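Local atomic coordinates of uncharacterized protein (Vanderwaltozyma polyspora, PDB entry 5THE), a protein that probably binds RNA, as a Piwi-domain Argonaute of budding yeast whose C-terminal lobe is captured here in complex with RNA. Residues V18-L21 against R26-S29; A34-F39 against T43-D48; Y205-D208 against G212-N215. All coordinates share one frame; numbering follows the deposited sequence.

Interaction 1. Residues V18-L21 against R26-S29; sequences VDIL and RVPS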
ATOM      1  N   VAL A  18     -23.541  16.836  -8.897  1.00 24.54           N
ATOM      2  CA  VAL A  18     -23.532  18.120  -8.200  1.00 26.86           C
ATOM      3  C   VAL A  18     -22.355  18.934  -8.724  1.00 26.80           C
ATOM      4  O   VAL A  18     -21.275  18.396  -8.982  1.00 26.33           O
ATOM      5  CB  VAL A  18     -23.471  17.940  -6.662  1.00 27.16           C
ATOM      6  CG1 VAL A  18     -22.129  17.374  -6.219  1.00 26.02           C
ATOM      7  CG2 VAL A  18     -23.770  19.266  -5.952  1.00 27.12           C
ATOM      8  N   ASP A  19     -22.576  20.231  -8.900  1.00 22.62           N
ATOM      9  CA  ASP A  19     -21.482  21.123  -9.252  1.00 24.97           C
ATOM     10  C   ASP A  19     -20.592  21.369  -8.042  1.00 27.68           C
ATOM     11  O   ASP A  19     -21.049  21.372  -6.896  1.00 25.70           O
ATOM     12  CB  ASP A  19     -22.002  22.464  -9.772  1.00 27.80           C
ATOM     13  CG  ASP A  19     -22.530  22.386 -11.190  1.00 36.17           C
ATOM     14  OD1 ASP A  19     -22.426  21.314 -11.824  1.00 35.27           O
ATOM     15  OD2 ASP A  19     -23.050  23.414 -11.670  1.00 46.31           O
ATOM     16  N   ILE A  20     -19.308  21.595  -8.305  1.00 23.05           N
ATOM     17  CA  ILE A  20     -18.367  21.979  -7.268  1.00 29.56           C
ATOM     18  C   ILE A  20     -17.580  23.179  -7.766  1.00 32.85           C
ATOM     19  O   ILE A  20     -17.601  23.523  -8.950  1.00 27.16           O
ATOM     20  CB  ILE A  20     -17.398  20.841  -6.873  1.00 27.58           C
ATOM     21  CG1 ILE A  20     -16.560  20.446  -8.076  1.00 28.59           C
ATOM     22  CG2 ILE A  20     -18.141  19.629  -6.324  1.00 26.64           C
ATOM     23  CD1 ILE A  20     -15.511  19.449  -7.770  1.00 38.05           C
ATOM     24  N   LEU A  21     -16.874  23.811  -6.836  1.00 26.20           N
ATOM     25  CA  LEU A  21     -16.022  24.939  -7.149  1.00 30.74           C
ATOM     26  C   LEU A  21     -14.580  24.468  -7.214  1.00 30.69           C
ATOM     27  O   LEU A  21     -14.139  23.650  -6.399  1.00 32.87           O
ATOM     28  CB  LEU A  21     -16.180  26.041  -6.103  1.00 32.37           C
ATOM     29  CG  LEU A  21     -16.018  27.492  -6.536  1.00 42.94           C
ATOM     30  CD1 LEU A  21     -16.745  27.740  -7.846  1.00 49.33           C
ATOM     31  CD2 LEU A  21     -16.577  28.395  -5.440  1.00 35.22           C
ATOM     32  N   ARG A  26     -16.682  26.937 -11.560  1.00 32.43           N
ATOM     33  CA  ARG A  26     -17.644  25.893 -11.256  1.00 26.53           C
ATOM     34  C   ARG A  26     -17.524  24.759 -12.272  1.00 34.46           C
ATOM     35  O   ARG A  26     -17.306  24.990 -13.465  1.00 34.63           O
ATOM     36  CB  ARG A  26     -19.039  26.500 -11.265  1.00 27.74           C
ATOM     37  CG  ARG A  26     -20.163  25.650 -10.743  1.00 33.11           C
ATOM     38  CD  ARG A  26     -21.445  26.423 -10.990  1.00 43.28           C
ATOM     39  NE  ARG A  26     -22.645  25.776 -10.478  1.00 48.88           N
ATOM     40  CZ  ARG A  26     -23.338  26.221  -9.436  1.00 49.11           C
ATOM     41  NH1 ARG A  26     -22.941  27.319  -8.799  1.00 49.12           N
ATOM     42  NH2 ARG A  26     -24.428  25.572  -9.038  1.00 47.72           N
ATOM     43  N   VAL A  27     -17.636  23.526 -11.787  1.00 31.26           N
ATOM     44  CA  VAL A  27     -17.477  22.352 -12.645  1.00 28.55           C
ATOM     45  C   VAL A  27     -18.441  21.263 -12.184  1.00 28.65           C
ATOM     46  O   VAL A  27     -18.758  21.144 -10.994  1.00 28.73           O
ATOM     47  CB  VAL A  27     -16.008  21.830 -12.623  1.00 39.95           C
ATOM     48  CG1 VAL A  27     -15.697  21.053 -11.357  1.00 36.64           C
ATOM     49  CG2 VAL A  27     -15.666  21.011 -13.856  1.00 44.67           C
ATOM     50  N   PRO A  28     -18.981  20.484 -13.128  1.00 28.81           N
ATOM     51  CA  PRO A  28     -19.849  19.372 -12.725  1.00 30.61           C
ATOM     52  C   PRO A  28     -19.025  18.245 -12.125  1.00 25.74           C
ATOM     53  O   PRO A  28     -17.925  17.932 -12.594  1.00 22.81           O
ATOM     54  CB  PRO A  28     -20.527  18.941 -14.034  1.00 27.80           C
ATOM     55  CG  PRO A  28     -19.544  19.277 -15.063  1.00 29.74           C
ATOM     56  CD  PRO A  28     -18.864  20.556 -14.596  1.00 25.13           C
ATOM     57  N   SER A  29     -19.557  17.646 -11.070  1.00 25.81           N
ATOM     58  CA  SER A  29     -18.961  16.451 -10.502  1.00 26.33           C
ATOM     59  C   SER A  29     -20.030  15.385 -10.355  1.00 29.26           C
ATOM     60  O   SER A  29     -21.228  15.672 -10.325  1.00 23.32           O
ATOM     61  CB  SER A  29     -18.323  16.727  -9.130  1.00 27.02           C
ATOM     62  OG  SER A  29     -19.321  16.749  -8.125  1.00 26.70           O
TER

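Interaction 2. Residues A34-F39 against T43-D48; sequences APVVQF and TFEYKD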
ATOM      1  N   ALA A  34     -19.756   4.299  -2.352  1.00 25.46           N
ATOM      2  CA  ALA A  34     -18.723   3.466  -1.769  1.00 26.74           C
ATOM      3  C   ALA A  34     -19.026   2.004  -2.069  1.00 26.01           C
ATOM      4  O   ALA A  34     -20.184   1.634  -2.248  1.00 20.74           O
ATOM      5  CB  ALA A  34     -18.650   3.672  -0.259  1.00 22.04           C
ATOM      6  N   PRO A  35     -18.009   1.153  -2.136  1.00 21.79           N
ATOM      7  CA  PRO A  35     -18.276  -0.287  -2.147  1.00 20.45           C
ATOM      8  C   PRO A  35     -18.718  -0.734  -0.767  1.00 25.12           C
ATOM      9  O   PRO A  35     -18.581  -0.026   0.236  1.00 22.28           O
ATOM     10  CB  PRO A  35     -16.931  -0.912  -2.521  1.00 22.57           C
ATOM     11  CG  PRO A  35     -15.911   0.084  -1.975  1.00 23.17           C
ATOM     12  CD  PRO A  35     -16.566   1.454  -2.162  1.00 23.61           C
ATOM     13  N   VAL A  36     -19.232  -1.952  -0.716  1.00 23.07           N
ATOM     14  CA  VAL A  36     -19.517  -2.592   0.559  1.00 23.82           C
ATOM     15  C   VAL A  36     -18.196  -3.037   1.170  1.00 26.04           C
ATOM     16  O   VAL A  36     -17.459  -3.824   0.568  1.00 23.68           O
ATOM     17  CB  VAL A  36     -20.468  -3.780   0.373  1.00 26.53           C
ATOM     18  CG1 VAL A  36     -20.714  -4.457   1.688  1.00 23.89           C
ATOM     19  CG2 VAL A  36     -21.768  -3.312  -0.266  1.00 28.31           C
ATOM     20  N   VAL A  37     -17.884  -2.533   2.361  1.00 21.71           N
ATOM     21  CA  VAL A  37     -16.693  -2.996   3.065  1.00 25.89           C
ATOM     22  C   VAL A  37     -17.040  -4.280   3.805  1.00 23.03           C
ATOM     23  O   VAL A  37     -18.055  -4.352   4.500  1.00 26.22           O
ATOM     24  CB  VAL A  37     -16.161  -1.921   4.026  1.00 26.82           C
ATOM     25  CG1 VAL A  37     -14.979  -2.479   4.824  1.00 23.18           C
ATOM     26  CG2 VAL A  37     -15.732  -0.667   3.254  1.00 25.62           C
ATOM     27  N   GLN A  38     -16.206  -5.301   3.648  1.00 31.75           N
ATOM     28  CA  GLN A  38     -16.475  -6.628   4.188  1.00 29.96           C
ATOM     29  C   GLN A  38     -15.577  -6.894   5.390  1.00 27.12           C
ATOM     30  O   GLN A  38     -14.355  -6.795   5.277  1.00 24.09           O
ATOM     31  CB  GLN A  38     -16.239  -7.700   3.117  1.00 22.36           C
ATOM     32  CG  GLN A  38     -16.430  -9.116   3.624  1.00 23.81           C
ATOM     33  CD  GLN A  38     -17.895  -9.451   3.803  1.00 32.07           C
ATOM     34  OE1 GLN A  38     -18.652  -9.400   2.853  1.00 35.50           O
ATOM     35  NE2 GLN A  38     -18.303  -9.777   5.022  1.00 25.79           N
ATOM     36  N   PHE A  39     -16.180  -7.258   6.525  1.00 27.05           N
ATOM     37  CA  PHE A  39     -15.470  -7.790   7.681  1.00 24.33           C
ATOM     38  C   PHE A  39     -15.722  -9.296   7.767  1.00 27.63           C
ATOM     39  O   PHE A  39     -16.337  -9.889   6.877  1.00 25.11           O
ATOM     40  CB  PHE A  39     -15.902  -7.056   8.958  1.00 21.37           C
ATOM     41  CG  PHE A  39     -15.936  -5.563   8.808  1.00 24.07           C
ATOM     42  CD1 PHE A  39     -14.761  -4.833   8.724  1.00 26.62           C
ATOM     43  CD2 PHE A  39     -17.146  -4.893   8.730  1.00 29.00           C
ATOM     44  CE1 PHE A  39     -14.796  -3.449   8.568  1.00 30.88           C
ATOM     45  CE2 PHE A  39     -17.187  -3.515   8.577  1.00 31.07           C
ATOM     46  CZ  PHE A  39     -16.007  -2.795   8.499  1.00 32.10           C
ATOM     47  N   THR A  43     -20.784  -6.456   7.299  1.00 32.88           N
ATOM     48  CA  THR A  43     -20.357  -5.544   6.252  1.00 32.62           C
ATOM     49  C   THR A  43     -20.600  -4.117   6.715  1.00 36.43           C
ATOM     50  O   THR A  43     -21.328  -3.871   7.682  1.00 31.56           O
ATOM     51  CB  THR A  43     -21.114  -5.791   4.947  1.00 34.22           C
ATOM     52  OG1 THR A  43     -22.500  -5.544   5.169  1.00 33.87           O
ATOM     53  CG2 THR A  43     -20.962  -7.222   4.495  1.00 33.07           C
ATOM     54  N   PHE A  44     -19.985  -3.170   6.017  1.00 31.60           N
ATOM     55  CA  PHE A  44     -20.357  -1.770   6.160  1.00 33.31           C
ATOM     56  C   PHE A  44     -20.577  -1.191   4.772  1.00 30.21           C
ATOM     57  O   PHE A  44     -19.630  -1.060   3.994  1.00 30.40           O
ATOM     58  CB  PHE A  44     -19.299  -0.971   6.915  1.00 29.11           C
ATOM     59  CG  PHE A  44     -19.561   0.497   6.901  1.00 31.81           C
ATOM     60  CD1 PHE A  44     -20.832   0.980   7.189  1.00 31.71           C
ATOM     61  CD2 PHE A  44     -18.555   1.398   6.593  1.00 28.71           C
ATOM     62  CE1 PHE A  44     -21.100   2.335   7.168  1.00 35.63           C
ATOM     63  CE2 PHE A  44     -18.816   2.764   6.572  1.00 37.93           C
ATOM     64  CZ  PHE A  44     -20.092   3.233   6.864  1.00 38.66           C
ATOM     65  N   GLU A  45     -21.815  -0.847   4.460  1.00 28.83           N
ATOM     66  CA  GLU A  45     -22.138  -0.146   3.227  1.00 30.40           C
ATOM     67  C   GLU A  45     -22.661   1.233   3.600  1.00 32.66           C
ATOM     68  O   GLU A  45     -23.726   1.353   4.215  1.00 34.25           O
ATOM     69  CB  GLU A  45     -23.164  -0.900   2.382  1.00 26.89           C
ATOM     70  CG  GLU A  45     -23.398  -0.179   1.067  1.00 32.07           C
ATOM     71  CD  GLU A  45     -24.403  -0.874   0.177  1.00 42.35           C
ATOM     72  OE1 GLU A  45     -25.156  -1.717   0.702  1.00 35.52           O
ATOM     73  OE2 GLU A  45     -24.438  -0.570  -1.042  1.00 45.62           O
ATOM     74  N   TYR A  46     -21.912   2.270   3.235  1.00 27.14           N
ATOM     75  CA  TYR A  46     -22.412   3.627   3.401  1.00 29.72           C
ATOM     76  C   TYR A  46     -23.633   3.832   2.520  1.00 27.01           C
ATOM     77  O   TYR A  46     -23.591   3.556   1.320  1.00 27.04           O
ATOM     78  CB  TYR A  46     -21.351   4.672   3.039  1.00 24.11           C
ATOM     79  CG  TYR A  46     -21.922   6.075   3.167  1.00 27.79           C
ATOM     80  CD1 TYR A  46     -21.971   6.710   4.401  1.00 23.40           C
ATOM     81  CD2 TYR A  46     -22.445   6.740   2.065  1.00 23.51           C
ATOM     82  CE1 TYR A  46     -22.506   7.974   4.532  1.00 24.63           C
ATOM     83  CE2 TYR A  46     -22.994   8.002   2.186  1.00 20.35           C
ATOM     84  CZ  TYR A  46     -23.017   8.613   3.423  1.00 23.38           C
ATOM     85  OH  TYR A  46     -23.558   9.871   3.549  1.00 27.35           O
ATOM     86  N   LYS A  47     -24.708   4.345   3.111  1.00 25.65           N
ATOM     87  CA  LYS A  47     -25.923   4.661   2.381  1.00 30.19           C
ATOM     88  C   LYS A  47     -26.249   6.137   2.573  1.00 26.08           C
ATOM     89  O   LYS A  47     -26.174   6.661   3.688  1.00 28.03           O
ATOM     90  CB  LYS A  47     -27.098   3.766   2.828  1.00 28.36           C
ATOM     91  CG  LYS A  47     -26.876   2.305   2.471  1.00 33.98           C
ATOM     92  CD  LYS A  47     -28.117   1.459   2.684  1.00 39.95           C
ATOM     93  CE  LYS A  47     -27.863   0.005   2.296  1.00 37.22           C
ATOM     94  NZ  LYS A  47     -29.030  -0.843   2.634  1.00 37.06           N
ATOM     95  N   ASP A  48     -26.582   6.794   1.464  1.00 25.76           N
ATOM     96  CA  ASP A  48     -26.810   8.229   1.457  1.00 29.38           C
ATOM     97  C   ASP A  48     -27.880   8.638   2.468  1.00 29.64           C
ATOM     98  O   ASP A  48     -28.904   7.964   2.629  1.00 29.36           O
ATOM     99  CB  ASP A  48     -27.256   8.676   0.065  1.00 26.40           C
ATOM    100  CG  ASP A  48     -26.142   8.717  -0.946  1.00 29.47           C
ATOM    101  OD1 ASP A  48     -24.949   8.815  -0.577  1.00 32.44           O
ATOM    102  OD2 ASP A  48     -26.482   8.691  -2.146  1.00 29.63           O
TER
HETATM  103  O   HOH W   1     -22.059   4.721  -0.787  1.00 22.69           O
HETATM  104  O   HOH W   2     -23.071   1.419  -2.108  1.00 36.22           O
HETATM  105  O   HOH W   3     -19.050   1.306   2.597  1.00 25.06           O

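Interaction 3. Residues Y205-D208 against G212-N215; sequences YITD and GALN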
ATOM      1  N   TYR A 205      16.620  -3.168   7.881  1.00 23.62           N
ATOM      2  CA  TYR A 205      17.677  -3.768   7.079  1.00 26.46           C
ATOM      3  C   TYR A 205      18.085  -5.123   7.634  1.00 25.33           C
ATOM      4  O   TYR A 205      18.220  -6.097   6.892  1.00 24.70           O
ATOM      5  CB  TYR A 205      18.869  -2.826   7.040  1.00 27.72           C
ATOM      6  CG  TYR A 205      20.074  -3.361   6.318  1.00 29.26           C
ATOM      7  CD1 TYR A 205      20.140  -3.325   4.935  1.00 32.53           C
ATOM      8  CD2 TYR A 205      21.164  -3.866   7.019  1.00 32.30           C
ATOM      9  CE1 TYR A 205      21.252  -3.786   4.262  1.00 33.32           C
ATOM     10  CE2 TYR A 205      22.283  -4.336   6.355  1.00 38.08           C
ATOM     11  CZ  TYR A 205      22.316  -4.292   4.973  1.00 42.15           C
ATOM     12  OH  TYR A 205      23.413  -4.749   4.284  1.00 44.57           O
ATOM     13  N   ILE A 206      18.278  -5.202   8.947  1.00 21.93           N
ATOM     14  CA  ILE A 206      18.647  -6.463   9.569  1.00 24.37           C
ATOM     15  C   ILE A 206      17.480  -7.434   9.544  1.00 28.76           C
ATOM     16  O   ILE A 206      17.622  -8.594   9.140  1.00 27.64           O
ATOM     17  CB  ILE A 206      19.128  -6.213  11.002  1.00 26.03           C
ATOM     18  CG1 ILE A 206      20.460  -5.454  10.990  1.00 32.07           C
ATOM     19  CG2 ILE A 206      19.247  -7.510  11.755  1.00 21.03           C
ATOM     20  CD1 ILE A 206      20.768  -4.800  12.340  1.00 35.78           C
ATOM     21  N   THR A 207      16.308  -6.976   9.981  1.00 25.42           N
ATOM     22  CA  THR A 207      15.240  -7.918  10.282  1.00 27.36           C
ATOM     23  C   THR A 207      14.458  -8.312   9.033  1.00 28.66           C
ATOM     24  O   THR A 207      14.151  -9.497   8.854  1.00 26.38           O
ATOM     25  CB  THR A 207      14.328  -7.328  11.350  1.00 22.18           C
ATOM     26  OG1 THR A 207      15.149  -6.780  12.392  1.00 24.79           O
ATOM     27  CG2 THR A 207      13.438  -8.412  11.938  1.00 19.08           C
ATOM     28  N   ASP A 208      14.119  -7.347   8.168  1.00 27.24           N
ATOM     29  CA  ASP A 208      13.485  -7.699   6.896  1.00 28.16           C
ATOM     30  C   ASP A 208      14.503  -8.317   5.949  1.00 34.32           C
ATOM     31  O   ASP A 208      14.343  -9.449   5.479  1.00 25.59           O
ATOM     32  CB  ASP A 208      12.870  -6.477   6.201  1.00 27.43           C
ATOM     33  CG  ASP A 208      11.735  -5.821   6.969  1.00 32.08           C
ATOM     34  OD1 ASP A 208      11.166  -6.413   7.922  1.00 30.15           O
ATOM     35  OD2 ASP A 208      11.405  -4.676   6.575  1.00 26.90           O
ATOM     36  N   GLY A 212      14.678 -11.828   7.170  1.00 32.89           N
ATOM     37  CA  GLY A 212      13.322 -12.148   6.751  1.00 26.82           C
ATOM     38  C   GLY A 212      12.448 -12.556   7.916  1.00 31.77           C
ATOM     39  O   GLY A 212      11.637 -13.481   7.782  1.00 32.99           O
ATOM     40  N   ALA A 213      12.613 -11.909   9.070  1.00 28.52           N
ATOM     41  CA  ALA A 213      11.791 -12.193  10.239  1.00 27.14           C
ATOM     42  C   ALA A 213      10.672 -11.157  10.321  1.00 26.96           C
ATOM     43  O   ALA A 213      10.911  -9.963  10.127  1.00 26.49           O
ATOM     44  CB  ALA A 213      12.629 -12.188  11.518  1.00 25.40           C
ATOM     45  N   LEU A 214       9.450 -11.626  10.561  1.00 25.12           N
ATOM     46  CA  LEU A 214       8.314 -10.722  10.707  1.00 27.40           C
ATOM     47  C   LEU A 214       8.523  -9.809  11.909  1.00 27.31           C
ATOM     48  O   LEU A 214       8.886 -10.266  12.994  1.00 28.39           O
ATOM     49  CB  LEU A 214       7.022 -11.526  10.875  1.00 24.43           C
ATOM     50  CG  LEU A 214       6.571 -12.385   9.693  1.00 28.38           C
ATOM     51  CD1 LEU A 214       5.176 -12.916   9.987  1.00 29.05           C
ATOM     52  CD2 LEU A 214       6.583 -11.585   8.374  1.00 22.71           C
ATOM     53  N   ASN A 215       8.272  -8.516  11.724  1.00 26.23           N
ATOM     54  CA  ASN A 215       8.482  -7.582  12.816  1.00 24.72           C
ATOM     55  C   ASN A 215       7.688  -6.314  12.554  1.00 26.64           C
ATOM     56  O   ASN A 215       7.473  -5.929  11.405  1.00 23.78           O
ATOM     57  CB  ASN A 215       9.975  -7.231  12.983  1.00 19.76           C
ATOM     58  CG  ASN A 215      10.510  -6.387  11.830  1.00 22.91           C
ATOM     59  OD1 ASN A 215      10.698  -5.172  11.967  1.00 25.26           O
ATOM     60  ND2 ASN A 215      10.735  -7.024  10.677  1.00 20.20           N
TER
HETATM   61  O   HOH W   4      10.169  -8.918   7.641  1.00 23.67           O

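Interaction 1. Residues V18-L21 against R26-S29
A two-stranded antiparallel beta hairpin, strands 16-22 and 25-31, contains this contact, with Val18 facing Ser29 and Ile20 facing Val27 as hydrogen-bonded pairs. Between Ile20 and Val27 the ladder closes twice, Ile20 N to Val27 O and Val27 N to Ile20 O, each at 2.8 Å. At the other end Val18 N donates to Ser29 O at 3.0 Å. In return, Val18 O accepts two bonds from opposite faces of its carbonyl plane: one from Ser29 N at 2.8 Å and one from Ser29 OG at 2.7 Å. The Ser29 hydroxyl gets there because its first torsion (chi1 80°) sets OG between its own backbone N and carbonyl carbon.

On the face of Asp19 and Arg26, the extended arginine chain runs across the aspartate, and NE forms a salt bridge to Asp19 OD2 at 2.7 Å. The oxygen uses its anti lone pair and lies in the guanidinium plane, at its edge, while the carboxylate plane is turned 83° from that plane; the bond is fairly straight (164° at the hydrogen). The other carboxylate oxygen, OD1, rests 3.4 Å from Pro28 CA. With an alanine in place of Asp19, the Arg26 guanidinium would probably lose this anionic mate and its side chain be freer to swing.

On the face of Ile20 and Val27, the two side chains run side by side, and Ile20 CG1 presses on Val27 CG1 at a tight 3.4 Å. That face packs on strand 423-425, where Val425 touches both Ile20 and Val27, while Leu21 bonds through its backbone to Ile397 on the outer side of strand 16-22.

Interaction 2. Residues A34-F39 against T43-D48
Val36 fits between the side chains of Thr43 and Glu45, one methyl against each. With CG1 anti to the backbone N (chi1 178°), that methyl comes against Thr43 CB at 3.5 Å, while CG2 is left beside the backbone N and meets the Glu45 carboxylate carbon CD at 3.6 Å. Glu45 is extended along its whole length, so its stem lies along the same methyl before its OE2 accepts from a water at 2.6 Å; that water also donates to Ala34 O.

Gln38 behaves differently: its chain bends at the second torsion (chi2 75°), which turns the amide back so that NE2 donates to Phe39 O at 2.7 Å, with the acceptor in the amide plane. Thr43 CG2 lies obliquely over the amide held this way, near OE1 (3.6 Å) and almost as near NE2. The Phe39 ring and Phe44 side chain lie side by side and point the same way, Phe39 meeting Phe44 CB with the edge of its ring, CE2 at 3.7 Å. Elsewhere Phe39 stacks on His67.

The backbones join in one reciprocal pair. Phe44 N donates to Val37 O at 2.7 Å in the carbonyl plane, whereas Val37 N reaches Phe44 O at 2.8 Å from 36° above its carbonyl plane. Toward Ala34 and Tyr46 the two segments draw apart and water takes over: one molecule donates to both Pro35 O and Phe44 O and accepts from Tyr46 N, and another links Ala34 N to Tyr46 O.

A short antiparallel beta hairpin of this kind, strands 37-38 and 43-44, here forms part of a three-stranded sheet: strand 37-38 lies in its middle, bonded on its far side to strand 248-249.

Interaction 3. Residues Y205-D208 against G212-N215
Asp208 and Asn215 are joined by a charged oxygen and an amide N-H: Asn215 ND2 donates to Asp208 OD1 at 2.9 Å, meeting the oxygen nearly along its C-O axis, with the carboxylate and amide planes 43° apart. The same ND2 also donates to Ala213 O at 3.0 Å, and both acceptors lie close to the amide plane, so the two bonds fix the rotation of the amide. A water donates to Asp208 OD1 and Ala213 O as well, at 2.7 Å from the former, closing a small polar ring. The remaining oxygens have basic side chains as partners: Asp208 OD2 forms a salt bridge with Arg501, and Asn215 OD1 accepts from Lys204.

Backbone bonds end helix 197-210. Ala213 N donates to Thr207 O at 2.9 Å, a wider span than an alpha turn, while Gly212 N makes a weak bond to Asp208 O. Gly212, with a positive phi of 61°, is where the chain leaves helical geometry. The chain then enters strand 215-219, which runs parallel to strand 185-191 beside it; strand, helix and strand make a beta-alpha-beta crossover, consistent with the Rossmann-like MID domain of Argonautes.

Packing centres on the Thr207 methyl. Since CG2 stands anti to the backbone N, it faces the returning chain, 3.9 Å from Ala213 CB and 3.3 Å from Asn215 ND2. This leaves OG1 on the other side, bonded to Tyr189 and to Leu203 O. A first torsion of 69° folds the Asn215 amide back over its own backbone, toward the methyl. Farther out, Leu178 of helix 169-179 touches Thr207, and Phe505 of helix 490-515 touches Asp208.

How the interactions relate
The three contacts follow one another along the chain without touching. Interactions 1 and 2 are successive beta hairpins, strand 37-38 being the next strand after 25-31; their centres lie about 25 Å apart and their nearest atoms about 11 Å. Interaction 3 lies on the other side of the chain's centre, its own centre about 48 Å from that of interaction 1 and about 35 Å from that of interaction 2. Distance to the bound nucleic acid separates them further: the nearest atom of interaction 3 is about 4 Å away, against about 13 Å for each hairpin. Of the three, the helix end at 205-215 is the one that borders the RNA.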